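Local atomic coordinates of HTPA Reductase (Selaginella moellendorffii, PDB entry 5U5N), a protein that binds NAD and probably catalyses the NAD(P)H-dependent reduction of hydroxy-tetrahydrodipicolinate to tetrahydrodipicolinate in lysine biosynthesis. Residues E67-T70 and N74-V77; D88-Y93 and L98-G103; A138-M143 and R181-D186. All blocks are in the same frame, centred on the assembly; numbering follows the deposited sequence.

Contact 1 (E67-T70 and N74-V77); sequences EVIT and NVIV
Val68 and Ile69 meet Val75 through aliphatic carbons alone; no ring, amide or carboxylate takes part, so the contact has no flat face or edge. The touching surface of Val75 is the fork formed by its two methyls. Val68 CG1 lies against this fork, 3.9 Å from Val75 CG1. The second prong is almost equally near, with Val68 CG1 4.0 Å from Val75 CG2, and the same methyl stands 4.0 Å from Val75 CB at the branch point. Val68 directs that methyl at its partner by holding CG1 trans to its own backbone N (chi1 171°), and the two side chains meet at about a right angle. Ile69 adds a lighter touch with the far end of its longer branch: its CD1 lies 4.1 Å from Val75 CG1, so a single valine methyl is met by both helix residues. The backbones stay well apart, the CA atoms of Ile69 and Val75 being 7.1 Å from each other.

The arrangement shows how a Rossmann-type domain turns from a helix into the next parallel strand. Helix 61-71 ends, the chain reverses within a few residues, and Val75 packs back on the last turns just before strand 76-79 enters the sheet between strands 7-10 and 100-102. Met8 of strand 7-10 touches both valines, while Leu98 touches Ile69 and Val75, which continues the apolar layer between helix and sheet.

With neither hydrogen bond nor charge pair across it, the contact rests on dispersion and the exclusion of water; it places no directional demand on its partners, and the fit of branched side chains sets the spacing.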
# COMPACT_ATOMS: atom_id res chain seq x y z
N GLU A 67 -12.08 44.10 4.86
CA GLU A 67 -11.92 44.05 6.30
C GLU A 67 -10.96 42.93 6.70
O GLU A 67 -10.08 43.15 7.54
CB GLU A 67 -13.29 43.85 6.95
CG GLU A 67 -13.29 44.22 8.43
CD GLU A 67 -14.63 43.96 9.11
OE1 GLU A 67 -14.57 43.52 10.30
OE2 GLU A 67 -15.72 44.19 8.50
N VAL A 68 -11.12 41.76 6.09
CA VAL A 68 -10.21 40.63 6.37
C VAL A 68 -8.80 40.98 5.93
O VAL A 68 -7.87 40.79 6.69
CB VAL A 68 -10.65 39.32 5.69
CG1 VAL A 68 -9.61 38.25 5.82
CG2 VAL A 68 -11.95 38.81 6.28
N ILE A 69 -8.66 41.47 4.71
CA ILE A 69 -7.35 41.80 4.17
C ILE A 69 -6.61 42.88 4.99
O ILE A 69 -5.41 42.75 5.18
CB ILE A 69 -7.42 42.11 2.66
CG1 ILE A 69 -7.44 40.80 1.86
CG2 ILE A 69 -6.27 42.96 2.17
CD1 ILE A 69 -6.08 40.10 1.71
N THR A 70 -7.27 43.93 5.48
CA THR A 70 -6.55 44.95 6.26
C THR A 70 -6.05 44.42 7.65
O THR A 70 -4.98 44.81 8.10
CB THR A 70 -7.26 46.34 6.34
OG1 THR A 70 -8.53 46.20 6.97
CG2 THR A 70 -7.45 46.97 4.92
N ASN A 74 -2.18 38.05 5.25
CA ASN A 74 -1.69 36.74 4.82
C ASN A 74 -2.75 35.67 4.80
O ASN A 74 -2.41 34.48 4.70
CB ASN A 74 -0.54 36.31 5.72
CG ASN A 74 0.55 37.33 5.76
OD1 ASN A 74 0.92 37.92 4.73
ND2 ASN A 74 1.06 37.59 6.97
N VAL A 75 -4.02 36.06 4.89
CA VAL A 75 -5.12 35.12 4.96
C VAL A 75 -5.12 34.14 3.79
O VAL A 75 -4.78 34.52 2.66
CB VAL A 75 -6.49 35.83 5.03
CG1 VAL A 75 -6.78 36.57 3.74
CG2 VAL A 75 -7.59 34.83 5.36
N ILE A 76 -5.48 32.90 4.09
CA ILE A 76 -5.79 31.89 3.11
C ILE A 76 -7.23 31.56 3.31
O ILE A 76 -7.64 31.33 4.44
CB ILE A 76 -4.93 30.61 3.35
CG1 ILE A 76 -3.49 30.90 2.98
CG2 ILE A 76 -5.49 29.43 2.56
CD1 ILE A 76 -2.50 29.83 3.37
N VAL A 77 -7.97 31.48 2.24
CA VAL A 77 -9.39 31.14 2.30
C VAL A 77 -9.57 29.63 2.12
O VAL A 77 -8.94 29.03 1.27
CB VAL A 77 -10.18 31.88 1.21
CG1 VAL A 77 -11.63 31.43 1.21
CG2 VAL A 77 -10.08 33.39 1.41

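Contact 2 (D88-Y93 and L98-G103); sequences DNAEFY and LPFVMG. With NAD (nicotinamide-adenine-dinucleotide), chain C.
In the NAD-binding Rossmann domain, Tyr93 and Ala90 of helix 86-95 pack against Phe100 and Met102 of strand 100-102. Tyr93 does most of the covering. Its CD2 lies over one face of the Phe100 ring, offset toward the rim and 3.6 Å from Phe100 CG, while Tyr93 CB comes 3.6 Å from Phe100 CD1. The ring planes are inclined at 45°, an oblique pairing. Phe100 offers this face because its CG stands between the backbone N and carbonyl carbon (chi1 67°). About one turn earlier in the helix, Ala90 CB receives the methyl of the bent Met102 chain, CE at 4.1 Å.

This is the second half of a beta-alpha-beta unit: strand 76-79 leads into helix 86-95, which returns nearly antiparallel to strand 100-102. The reversal is tied by Leu98 N bonding to Tyr93 O at 2.9 Å.

Both segments also reach the cofactor. Gly103 O, just past the strand, accepts a nearly straight hydrogen bond from the nicotinamide amide N7N of NAD, 3.0 Å long. At the other end of the dinucleotide, Asn89 OD1 stands 3.0 Å from adenine N6A, while Asn89 ND2 bonds to Asp79 OD2, which also pairs with Tyr93 OH. Were Asn89 replaced, an alanine here would probably leave the adenine amino group without its polar neighbour and Asp79 short of one donor.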
# COMPACT_ATOMS: atom_id res chain seq x y z
N ASP A 88 -17.90 30.68 -9.22
CA ASP A 88 -18.03 32.09 -8.87
C ASP A 88 -17.12 32.46 -7.68
O ASP A 88 -16.36 33.41 -7.76
CB ASP A 88 -19.49 32.39 -8.57
CG ASP A 88 -19.79 33.84 -8.65
OD1 ASP A 88 -20.11 34.32 -9.79
OD2 ASP A 88 -19.69 34.49 -7.58
N ASN A 89 -17.19 31.69 -6.60
CA ASN A 89 -16.27 31.90 -5.46
C ASN A 89 -14.82 31.89 -5.94
O ASN A 89 -14.05 32.75 -5.55
CB ASN A 89 -16.48 30.86 -4.35
CG ASN A 89 -17.78 31.04 -3.60
OD1 ASN A 89 -18.57 31.93 -3.92
ND2 ASN A 89 -18.02 30.21 -2.61
N ALA A 90 -14.46 30.94 -6.80
CA ALA A 90 -13.08 30.83 -7.30
C ALA A 90 -12.67 32.05 -8.11
O ALA A 90 -11.57 32.57 -7.94
CB ALA A 90 -12.89 29.58 -8.13
N GLU A 91 -13.55 32.51 -9.00
CA GLU A 91 -13.25 33.72 -9.76
C GLU A 91 -13.12 34.91 -8.85
O GLU A 91 -12.26 35.75 -9.06
CB GLU A 91 -14.26 33.96 -10.83
CG GLU A 91 -14.12 32.96 -11.95
CD GLU A 91 -15.40 32.82 -12.76
OE1 GLU A 91 -15.97 33.86 -13.19
OE2 GLU A 91 -15.84 31.67 -12.98
N PHE A 92 -13.94 34.96 -7.81
CA PHE A 92 -13.84 36.03 -6.85
C PHE A 92 -12.48 35.99 -6.13
O PHE A 92 -11.79 37.00 -6.06
CB PHE A 92 -14.99 35.98 -5.87
CG PHE A 92 -14.95 37.07 -4.86
CD1 PHE A 92 -15.19 38.38 -5.24
CD2 PHE A 92 -14.63 36.81 -3.54
CE1 PHE A 92 -15.13 39.41 -4.33
CE2 PHE A 92 -14.58 37.85 -2.62
CZ PHE A 92 -14.84 39.15 -3.02
N TYR A 93 -12.08 34.82 -5.63
CA TYR A 93 -10.79 34.71 -4.94
C TYR A 93 -9.63 35.10 -5.83
O TYR A 93 -8.75 35.85 -5.40
CB TYR A 93 -10.56 33.30 -4.36
CG TYR A 93 -11.65 32.82 -3.43
CD1 TYR A 93 -12.34 33.72 -2.58
CD2 TYR A 93 -12.01 31.48 -3.40
CE1 TYR A 93 -13.34 33.27 -1.73
CE2 TYR A 93 -13.00 31.03 -2.56
CZ TYR A 93 -13.66 31.92 -1.73
OH TYR A 93 -14.65 31.44 -0.90
N LEU A 98 -6.68 36.36 -3.49
CA LEU A 98 -6.76 35.65 -2.22
C LEU A 98 -6.34 34.18 -2.46
O LEU A 98 -6.99 33.46 -3.25
CB LEU A 98 -8.16 35.68 -1.65
CG LEU A 98 -8.63 36.98 -1.00
CD1 LEU A 98 -10.13 36.86 -0.70
CD2 LEU A 98 -7.83 37.31 0.27
N PRO A 99 -5.28 33.71 -1.77
CA PRO A 99 -4.98 32.28 -1.90
C PRO A 99 -6.07 31.42 -1.30
O PRO A 99 -6.64 31.81 -0.30
CB PRO A 99 -3.65 32.11 -1.13
CG PRO A 99 -3.51 33.32 -0.30
CD PRO A 99 -4.30 34.42 -0.94
N PHE A 100 -6.39 30.29 -1.92
CA PHE A 100 -7.48 29.47 -1.43
C PHE A 100 -7.28 27.96 -1.52
O PHE A 100 -6.61 27.45 -2.40
CB PHE A 100 -8.82 29.86 -2.09
CG PHE A 100 -8.91 29.57 -3.56
CD1 PHE A 100 -8.39 30.43 -4.48
CD2 PHE A 100 -9.56 28.41 -4.00
CE1 PHE A 100 -8.47 30.16 -5.83
CE2 PHE A 100 -9.63 28.11 -5.35
CZ PHE A 100 -9.09 28.99 -6.27
N VAL A 101 -7.95 27.27 -0.59
CA VAL A 101 -8.11 25.85 -0.59
C VAL A 101 -9.58 25.55 -0.86
O VAL A 101 -10.42 25.83 -0.01
CB VAL A 101 -7.69 25.28 0.77
CG1 VAL A 101 -7.91 23.77 0.80
CG2 VAL A 101 -6.23 25.63 1.04
N MET A 102 -9.85 24.96 -2.03
CA MET A 102 -11.20 24.63 -2.49
C MET A 102 -11.49 23.16 -2.26
O MET A 102 -10.95 22.31 -2.98
CB MET A 102 -11.31 25.00 -4.00
CG MET A 102 -12.61 24.63 -4.72
SD MET A 102 -13.99 25.64 -4.12
CE MET A 102 -13.61 27.21 -4.92
N GLY A 103 -12.29 22.86 -1.25
CA GLY A 103 -12.73 21.51 -0.95
C GLY A 103 -14.12 21.17 -1.49
O GLY A 103 -14.55 20.03 -1.45
PA NAD C . -23.69 22.29 3.69
O1A NAD C . -24.94 22.31 2.83
O2A NAD C . -23.72 21.77 5.11
O5B NAD C . -23.05 23.75 3.75
C5B NAD C . -22.65 24.46 2.60
C4B NAD C . -22.78 25.94 2.96
O4B NAD C . -22.30 26.78 1.92
C3B NAD C . -24.23 26.35 3.25
O3B NAD C . -24.37 26.60 4.66
C2B NAD C . -24.47 27.57 2.35
O2B NAD C . -25.28 28.59 3.00
C1B NAD C . -23.04 28.00 1.97
N9A NAD C . -22.85 28.76 0.70
C8A NAD C . -23.49 28.59 -0.47
N7A NAD C . -23.04 29.46 -1.40
C5A NAD C . -22.08 30.21 -0.83
C6A NAD C . -21.20 31.32 -1.26
N6A NAD C . -21.26 31.81 -2.51
N1A NAD C . -20.32 31.83 -0.36
C2A NAD C . -20.25 31.37 0.90
N3A NAD C . -21.03 30.36 1.36
C4A NAD C . -21.95 29.75 0.55
O3 NAD C . -22.56 21.53 2.82
PN NAD C . -21.39 20.61 3.47
O1N NAD C . -22.09 19.39 4.03
O2N NAD C . -20.52 21.46 4.37
O5D NAD C . -20.54 20.30 2.13
C5D NAD C . -19.98 21.38 1.39
C4D NAD C . -19.29 20.93 0.11
O4D NAD C . -18.07 20.26 0.45
C3D NAD C . -20.11 19.96 -0.75
O3D NAD C . -20.00 20.28 -2.15
C2D NAD C . -19.50 18.61 -0.45
O2D NAD C . -19.57 17.70 -1.55
C1D NAD C . -18.04 18.98 -0.20
N1N NAD C . -17.25 17.98 0.56
C2N NAD C . -16.01 17.74 0.09
C3N NAD C . -15.15 16.84 0.71
C7N NAD C . -13.77 16.58 0.14
O7N NAD C . -13.24 15.50 0.36
N7N NAD C . -13.12 17.49 -0.60
C4N NAD C . -15.62 16.17 1.85
C5N NAD C . -16.90 16.42 2.32
C6N NAD C . -17.71 17.34 1.66

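Contact 3 (A138-M143 and R181-D186); sequences AAMEIM and RKLGLD
The backbones of Met143 and Leu183 approach to 8.5 Å between CA atoms, the nearest pair of the two segments, and the gap is bridged by side chains, with no hydrogen bond across it. Leu183 is met by both methionines of the helix. Its methyl CD2 rests on the sulfur of Met143, with SD 3.5 Å away, a snug thioether-methyl approach. Its other methyl is met by the end of the same chain, Met143 CE lying 3.7 Å from Leu183 CD1. Met143 crosses the isobutyl group at about a right angle, because it starts trans to its backbone N (chi1 -166°) and then bends at the next two torsions, which brings sulfur and terminal methyl both to the leucine. One helical turn earlier, Met140 brings only its methyl, CE at 4.2 Å from Leu183 CD1.

Leu183 holds this place at the close of helix 171-182, which ends in a Schellman motif. Gly184 is the first residue to leave helical geometry, with positive phi (98°), and its N bonds back to Arg181 O at 3.0 Å. A side chain at this position would be pressed against the carbonyl O of Leu183. The backbone of Leu183 is also hydrogen-bonded to Phe151, and its side chain touches Ala144 of helix 131-146, so the helix end is fastened to the loop that follows that helix.

Helix 131-146 belongs at the same time to the dimer: Met143 packs on Ala139 of the second subunit, and Ile142 meets Ile142 of the second subunit.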
# COMPACT_ATOMS: atom_id res chain seq x y z
N ALA A 138 -2.97 6.46 -4.17
CA ALA A 138 -1.92 6.83 -5.09
C ALA A 138 -0.75 5.85 -5.03
O ALA A 138 -0.01 5.70 -6.04
CB ALA A 138 -1.44 8.23 -4.83
N ALA A 139 -0.62 5.20 -3.87
CA ALA A 139 0.37 4.14 -3.68
C ALA A 139 -0.02 2.97 -4.54
O ALA A 139 0.80 2.51 -5.34
CB ALA A 139 0.41 3.70 -2.22
N MET A 140 -1.27 2.50 -4.36
CA MET A 140 -1.78 1.38 -5.12
C MET A 140 -1.56 1.58 -6.60
O MET A 140 -1.20 0.64 -7.26
CB MET A 140 -3.26 1.12 -4.87
CG MET A 140 -3.64 0.57 -3.54
SD MET A 140 -2.86 -0.98 -3.10
CE MET A 140 -3.40 -2.03 -4.45
N GLU A 141 -1.75 2.80 -7.10
CA GLU A 141 -1.55 3.05 -8.52
C GLU A 141 -0.10 3.01 -8.99
O GLU A 141 0.22 2.56 -10.14
CB GLU A 141 -2.18 4.40 -8.91
CG GLU A 141 -2.25 4.65 -10.42
CD GLU A 141 -1.69 6.02 -10.80
OE1 GLU A 141 -0.51 6.26 -10.37
OE2 GLU A 141 -2.39 6.83 -11.50
N ILE A 142 0.78 3.52 -8.14
CA ILE A 142 2.20 3.46 -8.44
C ILE A 142 2.62 1.98 -8.47
O ILE A 142 3.23 1.51 -9.46
CB ILE A 142 3.04 4.24 -7.43
CG1 ILE A 142 2.85 5.74 -7.65
CG2 ILE A 142 4.51 3.90 -7.59
CD1 ILE A 142 3.22 6.56 -6.44
N MET A 143 2.26 1.27 -7.40
CA MET A 143 2.52 -0.17 -7.29
C MET A 143 2.01 -0.92 -8.54
O MET A 143 2.73 -1.71 -9.13
CB MET A 143 1.84 -0.72 -6.03
CG MET A 143 2.30 -2.10 -5.65
SD MET A 143 1.30 -3.41 -6.37
CE MET A 143 0.02 -3.43 -5.09
N ARG A 181 -6.87 -3.62 -11.78
CA ARG A 181 -6.87 -4.13 -13.15
C ARG A 181 -5.49 -4.15 -13.76
O ARG A 181 -5.18 -5.08 -14.51
CB ARG A 181 -7.79 -3.31 -14.08
CG ARG A 181 -9.25 -3.55 -13.80
CD ARG A 181 -10.16 -3.09 -14.94
NE ARG A 181 -11.52 -3.03 -14.39
CZ ARG A 181 -12.16 -1.94 -14.02
NH1 ARG A 181 -11.61 -0.72 -14.17
NH2 ARG A 181 -13.38 -2.07 -13.50
N LYS A 182 -4.67 -3.15 -13.50
CA LYS A 182 -3.31 -3.16 -13.99
C LYS A 182 -2.46 -4.26 -13.33
O LYS A 182 -1.48 -4.69 -13.90
CB LYS A 182 -2.65 -1.81 -13.80
CG LYS A 182 -3.31 -0.75 -14.62
CD LYS A 182 -2.42 0.46 -14.80
CE LYS A 182 -3.20 1.58 -15.51
NZ LYS A 182 -2.34 2.48 -16.33
N LEU A 183 -2.87 -4.68 -12.13
CA LEU A 183 -2.25 -5.80 -11.43
C LEU A 183 -2.78 -7.17 -11.90
O LEU A 183 -2.35 -8.25 -11.38
CB LEU A 183 -2.44 -5.60 -9.92
CG LEU A 183 -1.61 -4.46 -9.32
CD1 LEU A 183 -2.18 -4.04 -7.96
CD2 LEU A 183 -0.15 -4.84 -9.20
N GLY A 184 -3.68 -7.14 -12.90
CA GLY A 184 -4.13 -8.32 -13.61
C GLY A 184 -5.45 -8.86 -13.11
O GLY A 184 -5.82 -9.97 -13.49
N LEU A 185 -6.17 -8.10 -12.28
CA LEU A 185 -7.51 -8.51 -11.84
C LEU A 185 -8.54 -8.11 -12.92
O LEU A 185 -8.38 -7.10 -13.61
CB LEU A 185 -7.81 -7.95 -10.46
CG LEU A 185 -6.84 -8.63 -9.44
CD1 LEU A 185 -6.13 -7.69 -8.50
CD2 LEU A 185 -7.52 -9.76 -8.69
N ASP A 186 -9.52 -8.96 -13.10
CA ASP A 186 -10.48 -8.87 -14.21
C ASP A 186 -11.76 -8.73 -13.44
O ASP A 186 -12.16 -9.64 -12.73
CB ASP A 186 -10.42 -10.14 -15.11
CG ASP A 186 -9.00 -10.37 -15.72
OD1 ASP A 186 -8.49 -9.38 -16.27
OD2 ASP A 186 -8.32 -11.45 -15.55

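How the contacts relate
From the N terminus, contact 1 closes the first short loop, bringing the end of helix 61-71 onto the start of strand 76-79. The chain then runs on through helix 86-95, and contact 2 closes the next reversal at strand 100-102. The two follow in series without nesting or crossing, yet they touch: strands 76-79 and 100-102 are neighbours in the parallel sheet, with Val77 meeting Pro99 and Val101 through the backbone. Contact 3 opens later and closes a longer loop, tying helix 131-146 to the end of helix 171-182 in the C-terminal region. It lies about 34 Å from contact 2 and 43 Å from contact 1, centre to centre.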